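Local atomic coordinates of transcriptional regulator (Mesorhizobium loti, PDB entry 3BHQ), a protein that probably acts as a TetR-family transcriptional regulator, binding cis-regulatory DNA through a predicted helix-turn-helix motif. Residues A[146-150]-A[151-155]; A[93-96]-A[97-101]; A[109-112]-A[113-117]. All blocks are in the same frame, centred on the assembly; numbering follows the deposited sequence.

Contact 1 (A[146-150]-A[151-155]); sequences QKLTN and RGLIQ
Leu148 meets Leu153 and Ile154 where the chain turns back at the end of helix 123-150. The carbonyl O of Leu148 accepts the N-H of Leu153 at 3.0 Å, nearly along the C=O axis, and Gly152 N donates to Thr149 O, also at 3.0 Å but from well above the carbonyl plane. One step earlier, Arg151 N still makes an ordinary helical bond to Lys147 O.

Side chains close over this backbone. The CB of Leu148 meets Ile154 CG1 at 3.7 Å, while its CD2 methyl reaches Leu153 CD1 at 3.8 Å, so one leucine serves two successive loop residues. Leu153 CD1 also lies over the centre of one face of the Arg151 guanidinium, 3.4 Å above its plane. A bend at chi3 (58°) turns the arginine end back to the leucine methyl, and its NH1 is held by Ser83 O. Ile154 CG1 sits between the backbone N and the carbonyl carbon (chi1 64°), which brings it against Leu148 CB and Thr149 OG1. That hydroxyl is hydrogen-bonded to Phe145 O and Thr156 OG1, tying the last turn to the loop just after Gln155. Thr149 CA makes a CA-H...O contact with Ile154 O at 3.5 Å, and the flat amide of Gln155 comes against Thr149 CG2. Within the helix, Gln146 NE2 donates to Asn150 OD1 at 2.8 Å from above its carbonyl plane.

Farther out, Met88 of helix 88-103 packs on Leu148, Leu153 and Ile154, and the backbone of Gln155 is hydrogen-bonded to Tyr206. Positive phi at Gly152 (71°), with two bonds back into the last turn, defines a Schellman motif, the C-capping motif in which a glycine with positive phi follows the helix end.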
ATOM      1  N   GLN A 146      24.560   2.304  -2.093  1.00 21.48           N
ATOM      2  CA  GLN A 146      25.749   1.593  -2.610  1.00 22.99           C
ATOM      3  C   GLN A 146      26.980   2.465  -2.469  1.00 24.78           C
ATOM      4  O   GLN A 146      28.043   1.985  -2.028  1.00 24.31           O
ATOM      5  CB  GLN A 146      25.580   1.180  -4.075  1.00 23.11           C
ATOM      6  CG  GLN A 146      26.771   0.360  -4.656  1.00 24.52           C
ATOM      7  CD  GLN A 146      27.019  -0.914  -3.879  1.00 35.53           C
ATOM      8  OE1 GLN A 146      26.231  -1.864  -3.952  1.00 42.13           O
ATOM      9  NE2 GLN A 146      28.131  -0.949  -3.133  1.00 38.50           N
ATOM     10  N   LYS A 147      26.841   3.732  -2.856  1.00 24.28           N
ATOM     11  CA  LYS A 147      27.928   4.715  -2.723  1.00 27.65           C
ATOM     12  C   LYS A 147      28.289   4.933  -1.254  1.00 26.03           C
ATOM     13  O   LYS A 147      29.467   4.971  -0.905  1.00 25.65           O
ATOM     14  CB  LYS A 147      27.581   6.025  -3.430  1.00 28.56           C
ATOM     15  CG  LYS A 147      27.457   5.854  -4.944  1.00 30.52           C
ATOM     16  CD  LYS A 147      26.908   7.096  -5.639  1.00 32.67           C
ATOM     17  CE  LYS A 147      26.489   6.774  -7.075  1.00 37.04           C
ATOM     18  NZ  LYS A 147      25.787   7.910  -7.727  1.00 50.06           N
ATOM     19  N   LEU A 148      27.284   5.026  -0.380  1.00 23.52           N
ATOM     20  CA  LEU A 148      27.538   5.152   1.065  1.00 22.86           C
ATOM     21  C   LEU A 148      28.226   3.901   1.630  1.00 21.99           C
ATOM     22  O   LEU A 148      29.045   4.014   2.537  1.00 23.55           O
ATOM     23  CB  LEU A 148      26.246   5.445   1.848  1.00 23.18           C
ATOM     24  CG  LEU A 148      25.631   6.826   1.611  1.00 21.85           C
ATOM     25  CD1 LEU A 148      24.242   6.881   2.195  1.00 19.16           C
ATOM     26  CD2 LEU A 148      26.530   7.939   2.189  1.00 21.49           C
ATOM     27  N   THR A 149      27.848   2.725   1.125  1.00 22.24           N
ATOM     28  CA  THR A 149      28.475   1.454   1.532  1.00 22.73           C
ATOM     29  C   THR A 149      29.936   1.413   1.069  1.00 24.62           C
ATOM     30  O   THR A 149      30.820   1.078   1.865  1.00 23.19           O
ATOM     31  CB  THR A 149      27.692   0.221   1.054  1.00 24.14           C
ATOM     32  OG1 THR A 149      26.398   0.222   1.679  1.00 24.32           O
ATOM     33  CG2 THR A 149      28.418  -1.104   1.437  1.00 23.51           C
ATOM     34  N   ASN A 150      30.178   1.803  -0.186  1.00 23.54           N
ATOM     35  CA  ASN A 150      31.569   1.872  -0.733  1.00 24.50           C
ATOM     36  C   ASN A 150      32.481   2.814   0.075  1.00 25.36           C
ATOM     37  O   ASN A 150      33.686   2.565   0.205  1.00 24.22           O
ATOM     38  CB  ASN A 150      31.563   2.285  -2.211  1.00 24.16           C
ATOM     39  CG  ASN A 150      30.905   1.250  -3.116  1.00 28.06           C
ATOM     40  OD1 ASN A 150      30.665   0.110  -2.715  1.00 36.18           O
ATOM     41  ND2 ASN A 150      30.588   1.659  -4.344  1.00 30.90           N
ATOM     42  N   ARG A 151      31.896   3.866   0.638  1.00 24.96           N
ATOM     43  CA  ARG A 151      32.609   4.828   1.481  1.00 26.59           C
ATOM     44  C   ARG A 151      32.709   4.432   2.961  1.00 25.62           C
ATOM     45  O   ARG A 151      33.294   5.179   3.761  1.00 27.05           O
ATOM     46  CB  ARG A 151      31.964   6.200   1.347  1.00 26.49           C
ATOM     47  CG  ARG A 151      32.037   6.781  -0.062  1.00 25.67           C
ATOM     48  CD  ARG A 151      31.129   7.992  -0.163  1.00 30.69           C
ATOM     49  NE  ARG A 151      31.513   9.000   0.828  1.00 34.57           N
ATOM     50  CZ  ARG A 151      30.741   9.982   1.300  1.00 36.70           C
ATOM     51  NH1 ARG A 151      29.482  10.133   0.909  1.00 35.48           N
ATOM     52  NH2 ARG A 151      31.236  10.823   2.210  1.00 40.48           N
ATOM     53  N   GLY A 152      32.175   3.259   3.324  1.00 24.50           N
ATOM     54  CA  GLY A 152      32.207   2.740   4.689  1.00 24.36           C
ATOM     55  C   GLY A 152      31.328   3.460   5.693  1.00 24.54           C
ATOM     56  O   GLY A 152      31.538   3.318   6.902  1.00 24.64           O
ATOM     57  N   LEU A 153      30.319   4.198   5.203  1.00 23.86           N
ATOM     58  CA  LEU A 153      29.434   4.991   6.069  1.00 24.65           C
ATOM     59  C   LEU A 153      28.231   4.196   6.592  1.00 23.66           C
ATOM     60  O   LEU A 153      27.736   4.479   7.684  1.00 22.70           O
ATOM     61  CB  LEU A 153      29.012   6.281   5.355  1.00 25.65           C
ATOM     62  CG  LEU A 153      30.160   7.288   5.099  1.00 29.23           C
ATOM     63  CD1 LEU A 153      29.709   8.427   4.245  1.00 28.05           C
ATOM     64  CD2 LEU A 153      30.743   7.827   6.410  1.00 35.09           C
ATOM     65  N   ILE A 154      27.744   3.247   5.786  1.00 24.32           N
ATOM     66  CA  ILE A 154      26.695   2.279   6.158  1.00 23.20           C
ATOM     67  C   ILE A 154      27.143   0.929   5.577  1.00 23.15           C
ATOM     68  O   ILE A 154      28.177   0.874   4.922  1.00 22.58           O
ATOM     69  CB  ILE A 154      25.262   2.665   5.628  1.00 22.83           C
ATOM     70  CG1 ILE A 154      25.173   2.671   4.082  1.00 22.30           C
ATOM     71  CG2 ILE A 154      24.843   4.030   6.200  1.00 20.59           C
ATOM     72  CD1 ILE A 154      23.759   2.995   3.509  1.00 21.89           C
ATOM     73  N   GLN A 155      26.359  -0.129   5.800  1.00 24.72           N
ATOM     74  CA  GLN A 155      26.631  -1.457   5.204  1.00 25.35           C
ATOM     75  C   GLN A 155      25.356  -2.098   4.651  1.00 25.08           C
ATOM     76  O   GLN A 155      24.632  -2.778   5.395  1.00 23.34           O
ATOM     77  CB  GLN A 155      27.322  -2.416   6.200  1.00 26.49           C
ATOM     78  CG  GLN A 155      27.677  -3.808   5.589  1.00 29.83           C
ATOM     79  CD  GLN A 155      28.547  -3.710   4.329  1.00 38.44           C
ATOM     80  OE1 GLN A 155      29.597  -3.050   4.345  1.00 44.38           O
ATOM     81  NE2 GLN A 155      28.117  -4.362   3.238  1.00 37.12           N
TER

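Contact 2 (A[93-96]-A[97-101]); sequences QQLA and RRLIA
Side chains one helical turn apart (i to i+3 and i+4) on helix 88-103 are illustrated by Arg97, which runs back beside Gln93 and Gln94. Extended from CG to NE, the arginine points the same way as Gln93, its guanidinium only 8° from the plane of the Gln93 amide. Its CG passes 3.2 Å from Gln93 O, the same carbonyl that accepts Arg97 N at 2.9 Å. Gln94 approaches differently: bent at chi2 (-58°), its amide stands 74° to the guanidinium. Gln94 NE2 and Arg97 NH1, 3.2 Å apart, are both donors and cannot bond each other; instead water 1, in plane at the guanidinium edge, donates to Gln94 OE1 and accepts from Arg97 NH1, 3.2 Å from each. On another flank, the Leu95 side chain crosses that of Leu99 at an angle, Leu95 CD1 coming to 4.0 Å from Leu99 CG.

Arg97 NH2 forms a salt bridge with Asp196, which ties this turn to helix 188-206; Ala96 packs on Ala195 and Val199 of the same helix. Leu95 and Leu99 face Val78, Leu82 and Ile75 of helix 56-83, while Leu99 and Ile100 rest on Leu170 of helix 159-181.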
ATOM      1  N   GLN A  93      17.722  10.865   8.940  1.00 17.99           N
ATOM      2  CA  GLN A  93      16.556  11.542   9.515  1.00 19.00           C
ATOM      3  C   GLN A  93      16.059  12.625   8.563  1.00 19.26           C
ATOM      4  O   GLN A  93      14.860  12.715   8.289  1.00 20.74           O
ATOM      5  CB  GLN A  93      16.838  12.175  10.857  1.00 18.14           C
ATOM      6  CG  GLN A  93      16.967  11.223  12.013  1.00 19.64           C
ATOM      7  CD  GLN A  93      17.428  11.889  13.296  1.00 20.57           C
ATOM      8  OE1 GLN A  93      17.746  13.086  13.317  1.00 21.82           O
ATOM      9  NE2 GLN A  93      17.509  11.117  14.367  1.00 22.36           N
ATOM     10  N   GLN A  94      16.984  13.446   8.034  1.00 17.76           N
ATOM     11  CA  GLN A  94      16.574  14.494   7.088  1.00 16.94           C
ATOM     12  C   GLN A  94      15.959  13.910   5.834  1.00 18.07           C
ATOM     13  O   GLN A  94      14.941  14.412   5.361  1.00 19.95           O
ATOM     14  CB  GLN A  94      17.732  15.490   6.795  1.00 18.35           C
ATOM     15  CG  GLN A  94      18.141  16.299   8.012  1.00 19.33           C
ATOM     16  CD  GLN A  94      16.974  17.108   8.581  1.00 21.92           C
ATOM     17  OE1 GLN A  94      16.343  17.874   7.859  1.00 23.54           O
ATOM     18  NE2 GLN A  94      16.676  16.905   9.847  1.00 21.95           N
ATOM     19  N   LEU A  95      16.534  12.833   5.307  1.00 18.24           N
ATOM     20  CA  LEU A  95      15.958  12.158   4.129  1.00 18.83           C
ATOM     21  C   LEU A  95      14.569  11.601   4.444  1.00 18.28           C
ATOM     22  O   LEU A  95      13.622  11.830   3.673  1.00 20.24           O
ATOM     23  CB  LEU A  95      16.860  11.008   3.639  1.00 19.56           C
ATOM     24  CG  LEU A  95      16.365  10.111   2.502  1.00 21.67           C
ATOM     25  CD1 LEU A  95      16.077  11.003   1.285  1.00 26.45           C
ATOM     26  CD2 LEU A  95      17.347   9.019   2.154  1.00 27.84           C
ATOM     27  N   ALA A  96      14.470  10.880   5.557  1.00 18.45           N
ATOM     28  CA  ALA A  96      13.183  10.250   5.968  1.00 19.43           C
ATOM     29  C   ALA A  96      12.076  11.268   6.145  1.00 19.68           C
ATOM     30  O   ALA A  96      10.940  11.055   5.699  1.00 19.91           O
ATOM     31  CB  ALA A  96      13.345   9.461   7.238  1.00 18.59           C
ATOM     32  N   ARG A  97      12.389  12.383   6.795  1.00 18.29           N
ATOM     33  CA  ARG A  97      11.412  13.458   6.986  1.00 20.68           C
ATOM     34  C   ARG A  97      10.926  14.030   5.645  1.00 22.82           C
ATOM     35  O   ARG A  97       9.716  14.263   5.468  1.00 22.59           O
ATOM     36  CB  ARG A  97      11.983  14.561   7.882  1.00 21.29           C
ATOM     37  CG  ARG A  97      12.216  14.121   9.316  1.00 25.27           C
ATOM     38  CD  ARG A  97      13.065  15.145  10.039  1.00 26.95           C
ATOM     39  NE  ARG A  97      13.465  14.730  11.392  1.00 28.72           N
ATOM     40  CZ  ARG A  97      14.060  15.549  12.271  1.00 34.66           C
ATOM     41  NH1 ARG A  97      14.300  16.832  11.987  1.00 34.59           N
ATOM     42  NH2 ARG A  97      14.404  15.101  13.474  1.00 33.03           N
ATOM     43  N   ARG A  98      11.842  14.224   4.684  1.00 22.36           N
ATOM     44  CA  ARG A  98      11.472  14.724   3.350  0.50 21.61           C
ATOM     45  C   ARG A  98      10.651  13.692   2.573  1.00 21.59           C
ATOM     46  O   ARG A  98       9.685  14.055   1.897  1.00 24.20           O
ATOM     47  CB  ARG A  98      12.697  15.134   2.520  0.50 22.16           C
ATOM     48  CG  ARG A  98      13.465  16.323   3.061  0.50 28.78           C
ATOM     49  CD  ARG A  98      12.736  17.672   2.870  0.50 33.52           C
ATOM     50  NE  ARG A  98      12.617  18.058   1.456  0.50 37.29           N
ATOM     51  CZ  ARG A  98      11.530  17.984   0.674  0.50 32.88           C
ATOM     52  NH1 ARG A  98      11.633  18.381  -0.594  0.50 34.33           N
ATOM     53  NH2 ARG A  98      10.348  17.547   1.120  0.50 35.33           N
ATOM     54  N   LEU A  99      11.035  12.408   2.661  1.00 19.07           N
ATOM     55  CA  LEU A  99      10.301  11.313   1.970  1.00 21.76           C
ATOM     56  C   LEU A  99       8.865  11.249   2.443  1.00 21.16           C
ATOM     57  O   LEU A  99       7.949  11.106   1.616  1.00 20.61           O
ATOM     58  CB  LEU A  99      10.954   9.940   2.186  1.00 23.38           C
ATOM     59  CG  LEU A  99      12.326   9.659   1.584  1.00 24.83           C
ATOM     60  CD1 LEU A  99      12.795   8.268   2.047  1.00 25.20           C
ATOM     61  CD2 LEU A  99      12.305   9.769   0.048  1.00 26.05           C
ATOM     62  N   ILE A 100       8.659  11.314   3.753  1.00 20.99           N
ATOM     63  CA  ILE A 100       7.296  11.325   4.325  0.50 22.44           C
ATOM     64  C   ILE A 100       6.502  12.485   3.786  1.00 23.83           C
ATOM     65  O   ILE A 100       5.397  12.322   3.321  1.00 22.69           O
ATOM     66  CB  ILE A 100       7.280  11.453   5.876  0.50 22.73           C
ATOM     67  CG1 ILE A 100       7.737  10.139   6.488  0.50 18.11           C
ATOM     68  CG2 ILE A 100       5.863  11.821   6.405  0.50 21.28           C
ATOM     69  CD1 ILE A 100       7.855  10.182   7.995  0.50 25.31           C
ATOM     70  N   ALA A 101       7.075  13.685   3.822  1.00 20.96           N
ATOM     71  CA  ALA A 101       6.356  14.896   3.353  1.00 22.93           C
ATOM     72  C   ALA A 101       5.975  14.830   1.870  1.00 25.41           C
ATOM     73  O   ALA A 101       4.857  15.184   1.492  1.00 25.83           O
ATOM     74  CB  ALA A 101       7.174  16.149   3.638  1.00 26.09           C
TER
HETATM   75  O   HOH W   1      13.632  18.604   9.454  1.00 38.49           O

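Contact 3 (A[109-112]-A[113-117]); sequences LKLR and RLIIA. With EDO (1,2-ethanediol), chain L.
Arg113 N donates to Leu109 O at 3.0 Å, and the side chain of the same arginine is gripped from beyond the turn: NH1 goes to Met179 O and NH2 to Ala178 O, and NH1 also donates to Ile116 O of the second subunit. The Arg113 chain starts with CG anti to the backbone N (chi1 -174°) and bends at chi3, which turns its guanidinium away from Lys110 and toward the carbonyls at the end of helix 159-181. Lys110 NZ forms a salt bridge with Glu107. Three more backbone bonds carry helix 106-117 across this span: Leu114 N to Lys110 O at 3.2 Å, Ile115 N to Leu111 O at 2.9 Å and Ile116 N to Arg112 O at 3.0 Å.

Helix 106-117 contributes to the dimer interface of this all-helical C-terminal region. Ile116 packs on Phe180 of the second subunit, as does Arg112 in the conformer given, and Ala117 meets Ala117 of the other copy. At the last residue of the helix, Ala117 O accepts a hydrogen bond of 2.8 Å from O2 of an ethanediol, probably a crystallisation additive, that also binds Asp120.

Apolar contact between the two halves is slight. Ile115 CD1 comes obliquely to Leu111 CG at 4.0 Å, and its CG1 lies 3.3 Å from Leu111 O, the acceptor of its own N-H. Leu114 folds its CG against Lys110 O at 3.5 Å. Leu111 and Leu114 continue onto Phe60 of helix 56-83, with Ile115 on Val64, whereas Leu109 turns to Met175 and Ala178 of helix 159-181.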
ATOM      1  N   LEU A 109      -1.669  11.250  -2.987  1.00 19.96           N
ATOM      2  CA  LEU A 109      -2.448  10.126  -2.441  1.00 20.06           C
ATOM      3  C   LEU A 109      -3.759   9.939  -3.213  1.00 19.07           C
ATOM      4  O   LEU A 109      -4.154   8.802  -3.467  1.00 21.61           O
ATOM      5  CB  LEU A 109      -2.730  10.338  -0.956  1.00 19.84           C
ATOM      6  CG  LEU A 109      -1.516  10.393  -0.014  1.00 24.54           C
ATOM      7  CD1 LEU A 109      -1.952  10.801   1.396  1.00 27.61           C
ATOM      8  CD2 LEU A 109      -0.827   9.100   0.048  1.00 28.65           C
ATOM      9  N   LYS A 110      -4.406  11.045  -3.569  1.00 19.83           N
ATOM     10  CA  LYS A 110      -5.637  10.962  -4.380  1.00 21.73           C
ATOM     11  C   LYS A 110      -5.350  10.308  -5.737  1.00 21.66           C
ATOM     12  O   LYS A 110      -6.099   9.423  -6.186  1.00 21.33           O
ATOM     13  CB  LYS A 110      -6.284  12.324  -4.567  1.00 21.15           C
ATOM     14  CG  LYS A 110      -6.887  12.957  -3.269  1.00 19.62           C
ATOM     15  CD  LYS A 110      -7.340  14.423  -3.497  1.00 23.77           C
ATOM     16  CE  LYS A 110      -7.874  15.030  -2.212  1.00 32.13           C
ATOM     17  NZ  LYS A 110      -7.993  16.538  -2.303  1.00 35.34           N
ATOM     18  N   LEU A 111      -4.249  10.695  -6.369  1.00 19.28           N
ATOM     19  CA  LEU A 111      -3.856  10.079  -7.646  1.00 20.16           C
ATOM     20  C   LEU A 111      -3.558   8.562  -7.458  1.00 19.93           C
ATOM     21  O   LEU A 111      -3.965   7.727  -8.307  1.00 20.99           O
ATOM     22  CB  LEU A 111      -2.653  10.800  -8.262  1.00 18.02           C
ATOM     23  CG  LEU A 111      -2.242  10.352  -9.674  1.00 20.31           C
ATOM     24  CD1 LEU A 111      -3.358  10.606 -10.699  1.00 23.26           C
ATOM     25  CD2 LEU A 111      -0.902  11.001 -10.123  1.00 24.11           C
ATOM     26  N   ARG A 112      -2.844   8.191  -6.387  1.00 20.52           N
ATOM     27  CA  ARG A 112      -2.572   6.778  -6.104  0.50 22.40           C
ATOM     28  C   ARG A 112      -3.866   5.968  -6.027  1.00 21.37           C
ATOM     29  O   ARG A 112      -3.954   4.879  -6.606  1.00 20.93           O
ATOM     30  CB  ARG A 112      -1.731   6.588  -4.820  0.50 24.87           C
ATOM     31  CG  ARG A 112      -0.238   6.249  -5.036  0.50 29.94           C
ATOM     32  CD  ARG A 112       0.507   6.305  -3.691  0.50 29.01           C
ATOM     33  NE  ARG A 112       1.515   5.274  -3.326  0.50 21.64           N
ATOM     34  CZ  ARG A 112       1.242   4.125  -2.695  0.50 18.19           C
ATOM     35  NH1 ARG A 112      -0.009   3.753  -2.430  0.50 17.84           N
ATOM     36  NH2 ARG A 112       2.251   3.303  -2.319  0.50 15.82           N
ATOM     37  N   ARG A 113      -4.853   6.495  -5.297  1.00 20.04           N
ATOM     38  CA  ARG A 113      -6.154   5.800  -5.186  1.00 20.06           C
ATOM     39  C   ARG A 113      -6.794   5.562  -6.556  1.00 19.67           C
ATOM     40  O   ARG A 113      -7.332   4.472  -6.818  1.00 20.49           O
ATOM     41  CB  ARG A 113      -7.111   6.599  -4.304  1.00 21.15           C
ATOM     42  CG  ARG A 113      -8.439   5.900  -4.011  1.00 24.52           C
ATOM     43  CD  ARG A 113      -9.378   6.694  -3.121  1.00 27.17           C
ATOM     44  NE  ARG A 113      -8.677   7.238  -1.944  1.00 25.38           N
ATOM     45  CZ  ARG A 113      -8.299   6.550  -0.872  1.00 28.68           C
ATOM     46  NH1 ARG A 113      -8.501   5.244  -0.779  1.00 27.37           N
ATOM     47  NH2 ARG A 113      -7.662   7.169   0.103  1.00 27.78           N
ATOM     48  N   LEU A 114      -6.744   6.583  -7.421  1.00 20.02           N
ATOM     49  CA  LEU A 114      -7.324   6.462  -8.773  1.00 19.92           C
ATOM     50  C   LEU A 114      -6.611   5.409  -9.611  1.00 19.43           C
ATOM     51  O   LEU A 114      -7.273   4.648 -10.337  1.00 19.78           O
ATOM     52  CB  LEU A 114      -7.352   7.808  -9.516  1.00 21.11           C
ATOM     53  CG  LEU A 114      -8.210   8.901  -8.908  1.00 25.76           C
ATOM     54  CD1 LEU A 114      -8.110  10.165  -9.727  1.00 26.82           C
ATOM     55  CD2 LEU A 114      -9.651   8.462  -8.793  1.00 26.41           C
ATOM     56  N   ILE A 115      -5.282   5.389  -9.531  1.00 18.65           N
ATOM     57  CA  ILE A 115      -4.483   4.409 -10.265  1.00 18.66           C
ATOM     58  C   ILE A 115      -4.888   2.988  -9.822  1.00 20.84           C
ATOM     59  O   ILE A 115      -5.145   2.139 -10.653  1.00 20.44           O
ATOM     60  CB  ILE A 115      -2.988   4.662 -10.064  1.00 18.41           C
ATOM     61  CG1 ILE A 115      -2.574   5.984 -10.759  1.00 19.86           C
ATOM     62  CG2 ILE A 115      -2.177   3.451 -10.576  1.00 20.03           C
ATOM     63  CD1 ILE A 115      -1.182   6.572 -10.265  1.00 19.40           C
ATOM     64  N   ILE A 116      -5.014   2.774  -8.509  1.00 20.70           N
ATOM     65  CA  ILE A 116      -5.430   1.460  -7.973  1.00 21.19           C
ATOM     66  C   ILE A 116      -6.858   1.116  -8.328  1.00 24.08           C
ATOM     67  O   ILE A 116      -7.154  -0.025  -8.702  1.00 23.69           O
ATOM     68  CB  ILE A 116      -5.187   1.421  -6.417  1.00 21.96           C
ATOM     69  CG1 ILE A 116      -3.686   1.448  -6.128  1.00 22.44           C
ATOM     70  CG2 ILE A 116      -5.831   0.141  -5.797  1.00 23.45           C
ATOM     71  CD1 ILE A 116      -3.243   1.747  -4.715  1.00 21.59           C
ATOM     72  N   ALA A 117      -7.751   2.097  -8.250  1.00 21.93           N
ATOM     73  CA  ALA A 117      -9.142   1.883  -8.643  1.00 21.55           C
ATOM     74  C   ALA A 117      -9.288   1.407 -10.097  1.00 23.48           C
ATOM     75  O   ALA A 117     -10.222   0.665 -10.422  1.00 26.16           O
ATOM     76  CB  ALA A 117      -9.981   3.162  -8.412  1.00 21.39           C
TER
HETATM   77  C1  EDO L 220      -9.693  -2.714  -9.266  1.00 41.79           C
HETATM   78  O1  EDO L 220     -10.790  -3.586  -9.607  1.00 44.20           O
HETATM   79  C2  EDO L 220     -10.188  -1.850  -8.117  1.00 37.57           C
HETATM   80  O2  EDO L 220     -11.319  -1.032  -8.490  1.00 35.61           O

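In the fold
Along the chain the order is contact 2, contact 3, contact 1, all in the helical, AefR-like C-terminal region and none in the predicted helix-turn-helix. Contacts 2 and 3 lie on the consecutive helices 88-103 and 106-117, with centres about 22 Å apart on opposite sides of the chain's centre. Helix 123-150 follows, and contact 1 closes it about 35 Å, centre to centre, from contact 3. Contacts 1 and 2 have centres about 20 Å apart and are related through helix 88-103, which bears contact 2 and whose Met88 covers contact 1. Contacts 2 and 3 both pack on helices 56-83 and 159-181. Of the three, contact 3 alone reaches the second subunit, at the dimer interface.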